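Local coordinates for protein putative short-chain dehydrogenase/reductase (Corynebacterium glutamicum, PDB 3E9N) that probably acts as an NAD(P)-dependent oxidoreductase of the short-chain dehydrogenase/reductase family, perhaps reducing acetoacetyl-CoA, although its function is not established, at residues 78-82 with 110-114; 6-10 with 70-76; 127-131 with 210-214. All blocks are in the same frame, centred on the assembly; numbering follows the deposited sequence. Where two conformers were deposited one is given.

Interaction 1. Residues 78-82 with 110-114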
ATOM      1  N   THR A  78      -1.575 -26.936   9.610  1.00 29.91           N
ATOM      2  CA  THR A  78      -1.385 -25.598  10.078  1.00 29.54           C
ATOM      3  C   THR A  78       0.110 -25.412  10.422  1.00 29.21           C
ATOM      4  O   THR A  78       0.699 -26.159  11.234  1.00 29.90           O
ATOM      5  CB  THR A  78      -2.258 -25.344  11.362  1.00 30.66           C
ATOM      6  OG1 THR A  78      -3.622 -25.658  11.083  1.00 33.72           O
ATOM      7  CG2 THR A  78      -2.173 -23.903  11.829  1.00 28.60           C
ATOM      8  N   LEU A  79       0.708 -24.397   9.818  1.00 27.99           N
ATOM      9  CA  LEU A  79       2.061 -23.974  10.104  1.00 28.15           C
ATOM     10  C   LEU A  79       2.011 -22.478  10.464  1.00 28.17           C
ATOM     11  O   LEU A  79       1.582 -21.632   9.645  1.00 27.99           O
ATOM     12  CB  LEU A  79       2.912 -24.167   8.841  1.00 27.51           C
ATOM     13  CG  LEU A  79       4.344 -23.602   8.833  1.00 30.29           C
ATOM     14  CD1 LEU A  79       5.251 -24.128  10.041  1.00 22.16           C
ATOM     15  CD2 LEU A  79       5.039 -23.778   7.414  1.00 27.34           C
ATOM     16  N   VAL A  80       2.449 -22.152  11.668  1.00 27.97           N
ATOM     17  CA  VAL A  80       2.408 -20.776  12.166  1.00 28.28           C
ATOM     18  C   VAL A  80       3.828 -20.343  12.528  1.00 28.85           C
ATOM     19  O   VAL A  80       4.457 -20.965  13.368  1.00 29.39           O
ATOM     20  CB  VAL A  80       1.545 -20.679  13.429  1.00 28.47           C
ATOM     21  CG1 VAL A  80       1.624 -19.222  14.072  1.00 26.44           C
ATOM     22  CG2 VAL A  80       0.112 -21.116  13.106  1.00 26.40           C
ATOM     23  N   HIS A  81       4.303 -19.276  11.906  1.00 29.49           N
ATOM     24  CA  HIS A  81       5.643 -18.796  12.060  1.00 30.92           C
ATOM     25  C   HIS A  81       5.571 -17.656  13.093  1.00 33.31           C
ATOM     26  O   HIS A  81       5.275 -16.522  12.739  1.00 33.03           O
ATOM     27  CB  HIS A  81       6.208 -18.265  10.723  1.00 30.66           C
ATOM     28  CG  HIS A  81       6.322 -19.287   9.621  1.00 30.26           C
ATOM     29  ND1 HIS A  81       7.261 -20.306   9.626  1.00 30.07           N
ATOM     30  CD2 HIS A  81       5.632 -19.427   8.459  1.00 30.18           C
ATOM     31  CE1 HIS A  81       7.149 -21.025   8.519  1.00 29.27           C
ATOM     32  NE2 HIS A  81       6.180 -20.500   7.780  1.00 29.95           N
ATOM     33  N   ALA A  82       5.749 -17.994  14.374  1.00 34.40           N
ATOM     34  CA  ALA A  82       5.858 -17.007  15.441  1.00 35.30           C
ATOM     35  C   ALA A  82       7.305 -16.818  15.993  1.00 36.07           C
ATOM     36  O   ALA A  82       7.497 -16.114  16.945  1.00 36.74           O
ATOM     37  CB  ALA A  82       4.905 -17.356  16.584  1.00 35.45           C
ATOM     38  N   PRO A 110      11.100 -18.469   7.773  1.00 30.23           N
ATOM     39  CA  PRO A 110       9.716 -18.777   7.269  1.00 29.50           C
ATOM     40  C   PRO A 110       9.687 -19.258   5.828  1.00 29.68           C
ATOM     41  O   PRO A 110       9.045 -20.263   5.538  1.00 30.25           O
ATOM     42  CB  PRO A 110       8.945 -17.470   7.452  1.00 29.89           C
ATOM     43  CG  PRO A 110       9.678 -16.757   8.653  1.00 30.11           C
ATOM     44  CD  PRO A 110      11.176 -17.145   8.435  1.00 29.77           C
ATOM     45  N   ALA A 111      10.407 -18.604   4.934  1.00 29.81           N
ATOM     46  CA  ALA A 111      10.462 -19.068   3.569  1.00 30.45           C
ATOM     47  C   ALA A 111      11.028 -20.490   3.453  1.00 30.89           C
ATOM     48  O   ALA A 111      10.526 -21.287   2.681  1.00 31.96           O
ATOM     49  CB  ALA A 111      11.309 -18.139   2.735  1.00 29.69           C
ATOM     50  N   GLU A 112      12.119 -20.795   4.137  1.00 30.51           N
ATOM     51  CA  GLU A 112      12.795 -22.081   3.872  1.00 30.57           C
ATOM     52  C   GLU A 112      12.154 -23.238   4.667  1.00 29.13           C
ATOM     53  O   GLU A 112      12.030 -24.339   4.149  1.00 27.93           O
ATOM     54  CB  GLU A 112      14.301 -21.937   4.188  1.00 31.85           C
ATOM     55  CG  GLU A 112      15.069 -23.290   4.385  1.00 34.89           C
ATOM     56  CD  GLU A 112      15.326 -24.020   3.067  1.00 37.71           C
ATOM     57  OE1 GLU A 112      15.057 -23.451   1.974  1.00 37.50           O
ATOM     58  OE2 GLU A 112      15.771 -25.185   3.145  1.00 43.16           O
ATOM     59  N   LEU A 113      11.704 -22.969   5.904  1.00 28.01           N
ATOM     60  CA  LEU A 113      10.859 -23.916   6.613  1.00 28.36           C
ATOM     61  C   LEU A 113       9.581 -24.237   5.859  1.00 28.76           C
ATOM     62  O   LEU A 113       9.153 -25.399   5.843  1.00 29.23           O
ATOM     63  CB  LEU A 113      10.488 -23.466   8.045  1.00 28.79           C
ATOM     64  CG  LEU A 113       9.655 -24.505   8.875  1.00 30.06           C
ATOM     65  CD1 LEU A 113      10.375 -25.816   9.022  1.00 25.65           C
ATOM     66  CD2 LEU A 113       9.271 -24.004  10.270  1.00 30.40           C
ATOM     67  N   SER A 114       8.969 -23.250   5.221  1.00 27.59           N
ATOM     68  CA  SER A 114       7.760 -23.545   4.473  1.00 27.93           C
ATOM     69  C   SER A 114       8.147 -24.369   3.248  1.00 29.23           C
ATOM     70  O   SER A 114       7.392 -25.207   2.797  1.00 30.80           O
ATOM     71  CB  SER A 114       7.042 -22.276   4.003  1.00 26.73           C
ATOM     72  OG  SER A 114       6.764 -21.416   5.068  1.00 25.12           O
TER

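Interaction 2. Residues 6-10 with 70-76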
ATOM      1  N   LYS A   6      -5.534 -33.656  13.248  1.00 38.52           N
ATOM      2  CA  LYS A   6      -4.840 -32.676  12.326  1.00 38.77           C
ATOM      3  C   LYS A   6      -3.498 -32.262  12.862  1.00 37.43           C
ATOM      4  O   LYS A   6      -3.265 -32.266  14.089  1.00 37.59           O
ATOM      5  CB  LYS A   6      -5.679 -31.424  12.125  1.00 40.02           C
ATOM      6  CG  LYS A   6      -7.035 -31.709  11.485  1.00 43.96           C
ATOM      7  CD  LYS A   6      -7.587 -30.500  10.710  1.00 47.41           C
ATOM      8  CE  LYS A   6      -7.740 -29.294  11.579  1.00 49.38           C
ATOM      9  NZ  LYS A   6      -7.642 -28.010  10.713  1.00 54.04           N
ATOM     10  N   ILE A   7      -2.613 -31.860  11.962  1.00 35.77           N
ATOM     11  CA  ILE A   7      -1.258 -31.565  12.392  1.00 34.43           C
ATOM     12  C   ILE A   7      -0.817 -30.119  12.262  1.00 33.33           C
ATOM     13  O   ILE A   7      -0.921 -29.525  11.194  1.00 33.99           O
ATOM     14  CB  ILE A   7      -0.291 -32.507  11.682  1.00 34.60           C
ATOM     15  CG1 ILE A   7      -0.495 -33.927  12.294  1.00 37.75           C
ATOM     16  CG2 ILE A   7       1.134 -32.044  11.852  1.00 33.03           C
ATOM     17  CD1 ILE A   7      -0.806 -34.975  11.280  1.00 35.26           C
ATOM     18  N   ALA A   8      -0.281 -29.584  13.352  1.00 31.73           N
ATOM     19  CA  ALA A   8       0.128 -28.203  13.447  1.00 31.63           C
ATOM     20  C   ALA A   8       1.608 -28.125  13.765  1.00 31.60           C
ATOM     21  O   ALA A   8       2.128 -28.927  14.565  1.00 31.88           O
ATOM     22  CB  ALA A   8      -0.655 -27.505  14.581  1.00 30.06           C
ATOM     23  N   VAL A   9       2.290 -27.152  13.154  1.00 31.30           N
ATOM     24  CA  VAL A   9       3.683 -26.809  13.533  1.00 30.02           C
ATOM     25  C   VAL A   9       3.748 -25.311  13.875  1.00 30.18           C
ATOM     26  O   VAL A   9       3.301 -24.466  13.104  1.00 28.85           O
ATOM     27  CB  VAL A   9       4.654 -27.060  12.358  1.00 30.27           C
ATOM     28  CG1 VAL A   9       6.076 -26.573  12.703  1.00 28.87           C
ATOM     29  CG2 VAL A   9       4.651 -28.501  11.971  1.00 27.83           C
ATOM     30  N   VAL A  10       4.316 -24.993  15.031  1.00 30.94           N
ATOM     31  CA  VAL A  10       4.354 -23.629  15.520  1.00 30.55           C
ATOM     32  C   VAL A  10       5.764 -23.314  15.985  1.00 31.62           C
ATOM     33  O   VAL A  10       6.258 -23.971  16.922  1.00 30.70           O
ATOM     34  CB  VAL A  10       3.413 -23.457  16.736  1.00 30.74           C
ATOM     35  CG1 VAL A  10       3.551 -22.063  17.322  1.00 29.48           C
ATOM     36  CG2 VAL A  10       1.964 -23.801  16.390  1.00 28.57           C
ATOM     37  N   LEU A  70      10.600 -32.948  12.371  1.00 32.74           N
ATOM     38  CA  LEU A  70       9.464 -32.538  11.536  1.00 34.04           C
ATOM     39  C   LEU A  70       9.580 -33.273  10.242  1.00 34.33           C
ATOM     40  O   LEU A  70       8.673 -33.195   9.389  1.00 34.91           O
ATOM     41  CB  LEU A  70       9.420 -31.023  11.247  1.00 32.50           C
ATOM     42  CG  LEU A  70       9.218 -30.072  12.435  1.00 33.59           C
ATOM     43  CD1 LEU A  70       9.194 -28.562  11.950  1.00 30.90           C
ATOM     44  CD2 LEU A  70       7.976 -30.420  13.229  1.00 27.06           C
ATOM     45  N   LYS A  71      10.687 -33.977  10.072  1.00 33.90           N
ATOM     46  CA  LYS A  71      10.930 -34.606   8.770  1.00 36.29           C
ATOM     47  C   LYS A  71       9.971 -35.762   8.408  1.00 36.99           C
ATOM     48  O   LYS A  71       9.727 -36.023   7.235  1.00 38.09           O
ATOM     49  CB  LYS A  71      12.372 -35.075   8.661  1.00 36.22           C
ATOM     50  CG  LYS A  71      13.307 -34.054   8.015  1.00 37.31           C
ATOM     51  CD  LYS A  71      14.736 -34.252   8.567  1.00 39.24           C
ATOM     52  CE  LYS A  71      15.708 -33.205   8.025  1.00 40.50           C
ATOM     53  NZ  LYS A  71      17.112 -33.692   8.148  1.00 43.35           N
ATOM     54  N   ASN A  72       9.413 -36.424   9.409  1.00 36.97           N
ATOM     55  CA  ASN A  72       8.552 -37.544   9.156  1.00 38.26           C
ATOM     56  C   ASN A  72       7.115 -37.130   8.879  1.00 36.82           C
ATOM     57  O   ASN A  72       6.326 -37.967   8.608  1.00 36.90           O
ATOM     58  CB  ASN A  72       8.588 -38.501  10.386  1.00 38.75           C
ATOM     59  CG  ASN A  72       7.643 -38.058  11.477  1.00 42.37           C
ATOM     60  OD1 ASN A  72       6.458 -38.392  11.461  1.00 50.88           O
ATOM     61  ND2 ASN A  72       8.135 -37.258  12.404  1.00 48.92           N
ATOM     62  N   LEU A  73       6.754 -35.853   8.988  1.00 37.14           N
ATOM     63  CA  LEU A  73       5.338 -35.414   8.764  1.00 36.02           C
ATOM     64  C   LEU A  73       4.997 -35.412   7.318  1.00 35.99           C
ATOM     65  O   LEU A  73       5.673 -34.793   6.529  1.00 38.15           O
ATOM     66  CB  LEU A  73       5.067 -34.019   9.356  1.00 35.74           C
ATOM     67  CG  LEU A  73       5.443 -33.903  10.831  1.00 32.84           C
ATOM     68  CD1 LEU A  73       5.320 -32.468  11.431  1.00 28.23           C
ATOM     69  CD2 LEU A  73       4.641 -34.941  11.602  1.00 33.33           C
ATOM     70  N   ASP A  74       3.964 -36.124   6.932  1.00 36.42           N
ATOM     71  CA  ASP A  74       3.631 -36.174   5.505  1.00 36.73           C
ATOM     72  C   ASP A  74       2.373 -35.369   5.185  1.00 35.35           C
ATOM     73  O   ASP A  74       2.045 -35.195   4.021  1.00 35.83           O
ATOM     74  CB  ASP A  74       3.449 -37.634   5.024  1.00 37.45           C
ATOM     75  CG  ASP A  74       2.364 -38.386   5.818  1.00 38.97           C
ATOM     76  OD1 ASP A  74       1.198 -37.913   5.927  1.00 43.94           O
ATOM     77  OD2 ASP A  74       2.682 -39.458   6.346  1.00 40.75           O
ATOM     78  N   HIS A  75       1.656 -34.928   6.214  1.00 33.19           N
ATOM     79  CA  HIS A  75       0.580 -33.919   6.047  1.00 32.18           C
ATOM     80  C   HIS A  75       0.760 -32.845   7.139  1.00 31.26           C
ATOM     81  O   HIS A  75       0.834 -33.171   8.311  1.00 33.02           O
ATOM     82  CB  HIS A  75      -0.785 -34.568   6.200  1.00 31.03           C
ATOM     83  CG  HIS A  75      -1.211 -35.387   5.020  1.00 31.61           C
ATOM     84  ND1 HIS A  75      -0.587 -36.570   4.664  1.00 31.85           N
ATOM     85  CD2 HIS A  75      -2.218 -35.216   4.130  1.00 32.49           C
ATOM     86  CE1 HIS A  75      -1.181 -37.078   3.594  1.00 31.91           C
ATOM     87  NE2 HIS A  75      -2.173 -36.279   3.250  1.00 34.53           N
ATOM     88  N   VAL A  76       0.900 -31.581   6.779  1.00 29.71           N
ATOM     89  CA  VAL A  76       0.817 -30.528   7.798  1.00 28.34           C
ATOM     90  C   VAL A  76      -0.404 -29.633   7.511  1.00 28.53           C
ATOM     91  O   VAL A  76      -0.504 -29.057   6.415  1.00 26.51           O
ATOM     92  CB  VAL A  76       2.052 -29.608   7.807  1.00 28.86           C
ATOM     93  CG1 VAL A  76       1.879 -28.454   8.895  1.00 27.17           C
ATOM     94  CG2 VAL A  76       3.347 -30.418   8.064  1.00 27.86           C
TER

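Interaction 3. Residues 127-131 with 210-214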
ATOM      1  N   CYS A 127      -2.687 -24.533   5.976  1.00 32.71           N
ATOM      2  CA  CYS A 127      -2.663 -23.082   6.116  0.50 34.05           C
ATOM      3  C   CYS A 127      -1.322 -22.670   6.672  1.00 33.36           C
ATOM      4  O   CYS A 127      -0.884 -23.249   7.676  1.00 33.66           O
ATOM      5  CB  CYS A 127      -3.688 -22.649   7.150  0.50 33.64           C
ATOM      6  SG  CYS A 127      -5.317 -22.952   6.657  0.50 40.37           S
ATOM      7  N   VAL A 128      -0.697 -21.677   6.043  1.00 31.96           N
ATOM      8  CA  VAL A 128       0.554 -21.114   6.506  1.00 32.54           C
ATOM      9  C   VAL A 128       0.262 -19.692   6.996  1.00 32.93           C
ATOM     10  O   VAL A 128      -0.243 -18.854   6.261  1.00 32.67           O
ATOM     11  CB  VAL A 128       1.672 -21.093   5.378  1.00 32.66           C
ATOM     12  CG1 VAL A 128       2.995 -20.471   5.911  1.00 32.50           C
ATOM     13  CG2 VAL A 128       1.953 -22.476   4.890  1.00 31.25           C
ATOM     14  N   ILE A 129       0.554 -19.426   8.258  1.00 33.27           N
ATOM     15  CA  ILE A 129       0.275 -18.135   8.789  1.00 33.48           C
ATOM     16  C   ILE A 129       1.558 -17.477   9.242  1.00 33.54           C
ATOM     17  O   ILE A 129       2.310 -18.078  10.001  1.00 34.84           O
ATOM     18  CB  ILE A 129      -0.711 -18.215   9.948  1.00 34.13           C
ATOM     19  CG1 ILE A 129      -2.063 -18.731   9.425  1.00 34.65           C
ATOM     20  CG2 ILE A 129      -0.871 -16.815  10.575  1.00 32.39           C
ATOM     21  CD1 ILE A 129      -2.851 -19.521  10.415  1.00 35.96           C
ATOM     22  N   TYR A 130       1.818 -16.261   8.767  1.00 33.08           N
ATOM     23  CA  TYR A 130       2.994 -15.472   9.205  1.00 32.26           C
ATOM     24  C   TYR A 130       2.565 -14.426  10.219  1.00 32.58           C
ATOM     25  O   TYR A 130       1.502 -13.801  10.029  1.00 31.85           O
ATOM     26  CB  TYR A 130       3.638 -14.780   8.011  1.00 32.38           C
ATOM     27  CG  TYR A 130       4.065 -15.701   6.868  1.00 33.64           C
ATOM     28  CD1 TYR A 130       5.289 -16.323   6.881  1.00 35.19           C
ATOM     29  CD2 TYR A 130       3.234 -15.913   5.753  1.00 35.80           C
ATOM     30  CE1 TYR A 130       5.671 -17.150   5.812  1.00 38.42           C
ATOM     31  CE2 TYR A 130       3.602 -16.729   4.692  1.00 34.67           C
ATOM     32  CZ  TYR A 130       4.813 -17.332   4.723  1.00 38.25           C
ATOM     33  OH  TYR A 130       5.187 -18.185   3.701  1.00 42.38           O
ATOM     34  N   ILE A 131       3.322 -14.274  11.317  1.00 32.77           N
ATOM     35  CA  ILE A 131       3.081 -13.201  12.253  1.00 33.97           C
ATOM     36  C   ILE A 131       4.076 -12.148  11.925  1.00 36.05           C
ATOM     37  O   ILE A 131       5.269 -12.361  12.118  1.00 36.55           O
ATOM     38  CB  ILE A 131       3.337 -13.576  13.693  1.00 34.27           C
ATOM     39  CG1 ILE A 131       2.637 -14.877  14.042  1.00 36.24           C
ATOM     40  CG2 ILE A 131       2.804 -12.478  14.631  1.00 32.43           C
ATOM     41  CD1 ILE A 131       1.218 -14.716  14.217  1.00 40.52           C
ATOM     42  N   ILE A 210      -5.405 -16.414  14.718  1.00 30.24           N
ATOM     43  CA  ILE A 210      -5.000 -17.634  14.033  1.00 30.92           C
ATOM     44  C   ILE A 210      -6.153 -18.600  13.923  1.00 31.42           C
ATOM     45  O   ILE A 210      -6.423 -19.134  12.856  1.00 32.46           O
ATOM     46  CB  ILE A 210      -3.691 -18.246  14.589  1.00 30.65           C
ATOM     47  CG1 ILE A 210      -2.533 -17.469  13.996  1.00 30.56           C
ATOM     48  CG2 ILE A 210      -3.573 -19.718  14.183  1.00 30.29           C
ATOM     49  CD1 ILE A 210      -1.430 -17.305  14.873  1.00 36.40           C
ATOM     50  N   ARG A 211      -6.895 -18.743  15.002  1.00 32.21           N
ATOM     51  CA  ARG A 211      -8.064 -19.612  15.016  1.00 32.92           C
ATOM     52  C   ARG A 211      -9.109 -19.126  13.998  1.00 33.40           C
ATOM     53  O   ARG A 211      -9.684 -19.904  13.255  1.00 33.85           O
ATOM     54  CB  ARG A 211      -8.645 -19.648  16.450  1.00 32.83           C
ATOM     55  CG  ARG A 211     -10.020 -20.407  16.594  1.00 34.48           C
ATOM     56  CD  ARG A 211      -9.971 -21.873  16.012  1.00 32.68           C
ATOM     57  NE  ARG A 211      -8.988 -22.675  16.723  1.00 31.81           N
ATOM     58  CZ  ARG A 211      -8.768 -23.970  16.480  1.00 32.94           C
ATOM     59  NH1 ARG A 211      -7.864 -24.630  17.166  1.00 32.80           N
ATOM     60  NH2 ARG A 211      -9.453 -24.613  15.553  1.00 30.19           N
ATOM     61  N   PHE A 212      -9.365 -17.826  13.955  1.00 33.63           N
ATOM     62  CA  PHE A 212     -10.279 -17.310  12.959  1.00 33.57           C
ATOM     63  C   PHE A 212      -9.803 -17.646  11.538  1.00 33.75           C
ATOM     64  O   PHE A 212     -10.620 -17.896  10.641  1.00 32.84           O
ATOM     65  CB  PHE A 212     -10.419 -15.802  13.118  1.00 33.79           C
ATOM     66  CG  PHE A 212     -11.177 -15.141  12.000  1.00 35.20           C
ATOM     67  CD1 PHE A 212     -12.545 -15.362  11.857  1.00 35.61           C
ATOM     68  CD2 PHE A 212     -10.539 -14.287  11.128  1.00 35.36           C
ATOM     69  CE1 PHE A 212     -13.244 -14.766  10.842  1.00 36.92           C
ATOM     70  CE2 PHE A 212     -11.245 -13.647  10.121  1.00 37.26           C
ATOM     71  CZ  PHE A 212     -12.582 -13.887   9.969  1.00 36.96           C
ATOM     72  N   VAL A 213      -8.487 -17.653  11.313  1.00 33.43           N
ATOM     73  CA  VAL A 213      -8.018 -17.787   9.936  1.00 32.57           C
ATOM     74  C   VAL A 213      -8.194 -19.216   9.427  1.00 33.69           C
ATOM     75  O   VAL A 213      -8.663 -19.467   8.285  1.00 34.10           O
ATOM     76  CB  VAL A 213      -6.537 -17.334   9.791  1.00 33.41           C
ATOM     77  CG1 VAL A 213      -5.853 -18.021   8.582  1.00 30.58           C
ATOM     78  CG2 VAL A 213      -6.423 -15.771   9.712  1.00 29.42           C
ATOM     79  N   ILE A 214      -7.843 -20.173  10.270  1.00 34.18           N
ATOM     80  CA  ILE A 214      -7.830 -21.577   9.840  1.00 34.40           C
ATOM     81  C   ILE A 214      -9.236 -22.151   9.832  1.00 36.15           C
ATOM     82  O   ILE A 214      -9.523 -23.077   9.078  1.00 37.15           O
ATOM     83  CB  ILE A 214      -6.893 -22.452  10.717  1.00 34.27           C
ATOM     84  CG1 ILE A 214      -7.449 -22.695  12.129  1.00 32.54           C
ATOM     85  CG2 ILE A 214      -5.521 -21.831  10.820  1.00 31.63           C
ATOM     86  CD1 ILE A 214      -6.371 -23.364  13.069  1.00 33.49           C
TER

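Interaction 1. Residues 78-82 with 110-114
The imidazole ring of His81 lies with one face over Pro110, whose CA sits 3.8 Å from the ring centroid, 18° off the ring normal, in a CH-pi contact displaced toward the rim. The CB atom of the proline continues this overlap, 3.9 Å from His81 CG. With CG anti to the carbonyl carbon, the ring reaches the helix, and His81 NE2 donates to Ser114 OG at 2.9 Å. The bond is bent, 139° at the hydrogen, and the hydroxyl is tilted out of the ring plane. Ser114 OG passes its own proton back one turn to Pro110 O, 2.6 Å away; Ser114 N also donates to that carbonyl, from the opposite face of its plane. The buried hydroxyl thus accepts from the ring and donates to the helix, which fixes its rotation. Strand 78-81 and the 110-114 part of helix 95-124 run nearly antiparallel, 160° apart with axes 10.0 Å from each other. Strand and helix are the first two elements of a beta-alpha-beta crossover in the Rossmann fold, which strand 127-131 completes. His81 and Ala82 probably occupy the place of the first two residues of the Asn-Asn-Ala-Gly motif of classical members. Beside the ring, Leu113 CD2 closes its edge at CE1 and also meets Leu79 CD1 at 4.0 Å, while Leu79 CD2 rests 3.7 Å from Ser114 OG. Tyr130 of strand 127-131 meets the histidine ring, the two planes being nearly parallel. On the outward side of the helix, Ala111 packs on Trp99 of the second subunit.

Interaction 2. Residues 6-10 with 70-76
The first strand of the Rossmann sheet is covered by the loop that leads from helix 57-63 into strand 78-81. Val9 carries the apolar part. Its CG1 meets Leu70 CD1 tip to tip at 3.8 Å, while CG2, the branch beside the backbone N, faces Leu73 CD1 at 4.1 Å and Val76 CG1 at the same distance. A type I turn from Leu70 to Leu73 brings both leucines over the strand, and Tyr32 of the adjoining strand 30-35 touches each. Nearer the start of the strand, Ile7 sets its CB against a backbone carbonyl, 3.6 Å from His75 O, and its CG2 lies 4.2 Å from Leu73 CD1. On the exposed part of the loop the His75 ring takes no part in the packing and donates from ND1 to Asp74 OD1 at 2.6 Å. That bond is nearly straight (167°), close to the ring plane, on the anti side of the carboxylate and somewhat out of its plane, which helps to set the ring's orientation. No hydrogen bond joins the two segments; pairing with strand 7-11 starts at Asp77 and Thr78. Such a return across the first strand is typical of the 3-2-1-4 strand order of the Rossmann fold.

Interaction 3. Residues 127-131 with 210-214
Ile129 supplies the main bump: its CD1 drops into a hollow on the helix lined by Ile210, Val213 and Ile214, which are spaced three and four residues apart and so lie on one face of adjoining turns. The methyl touches all three walls, at 3.8 Å from Ile210 CG2, 3.8 Å from Val213 CG1 and 3.6 Å from Ile214 CG2. CG1 of Ile129 is anti to its carbonyl carbon (chi1 -65°), and this directs the longer branch at the helix. The walls meet it differently: Val213 lies beside it, pointing the other way, whereas Ile214 is set roughly perpendicular to it. In return, Ile210 pushes its CG1 against the shorter branch, 3.9 Å from Ile129 CG2, and sends its CD1 on to Ile131 CD1 at 3.8 Å, where the two chains again cross almost perpendicularly. Helix 203-214 covers one face of the parallel Rossmann sheet, its last turn (210-214) running at 149° to strand 127-131 with the axes 9.9 Å apart; Val128 and Tyr130 point to the other face, against helices 95-124 and 144-164. At the N-terminal end of the strand Cys127 adds a smaller contact, its CB 4.2 Å from Ile214 CG2. Ile214 holds CG1 between the backbone N and the carbonyl carbon (chi1 72°), which leaves CG2 for the strand and carries CD1 over the centre of the Arg211 guanidinium. That arginine forms salt bridges to Asp24 and Asp28, tying the helix to helix 16-25 and the loop after it, while Ile21 of helix 16-25 packs on Ile210. The outer side of helix 203-214 meets another chain, Phe212 stacking on Phe212 of the third subunit.

Along the chain, both segments of interaction 2 precede those of interaction 1, and interaction 3 comes last. All three rest on one parallel sheet, on the successive neighbours 7-11, 78-81 and 127-131. Strand 78-81 is the middle one: its backbone probably hydrogen-bonds to Val9 on one edge and to Cys127 and Ile129 on the other. The centres of interactions 1 and 2, and of 1 and 3, are each about 11 Å apart; those of 2 and 3 are about 15 Å apart. Helices 95-124 and 203-214 cover opposite faces, giving the layered alpha-beta-alpha build of a Rossmann fold, and each also turns an outer side toward a different subunit of the four-chain assembly.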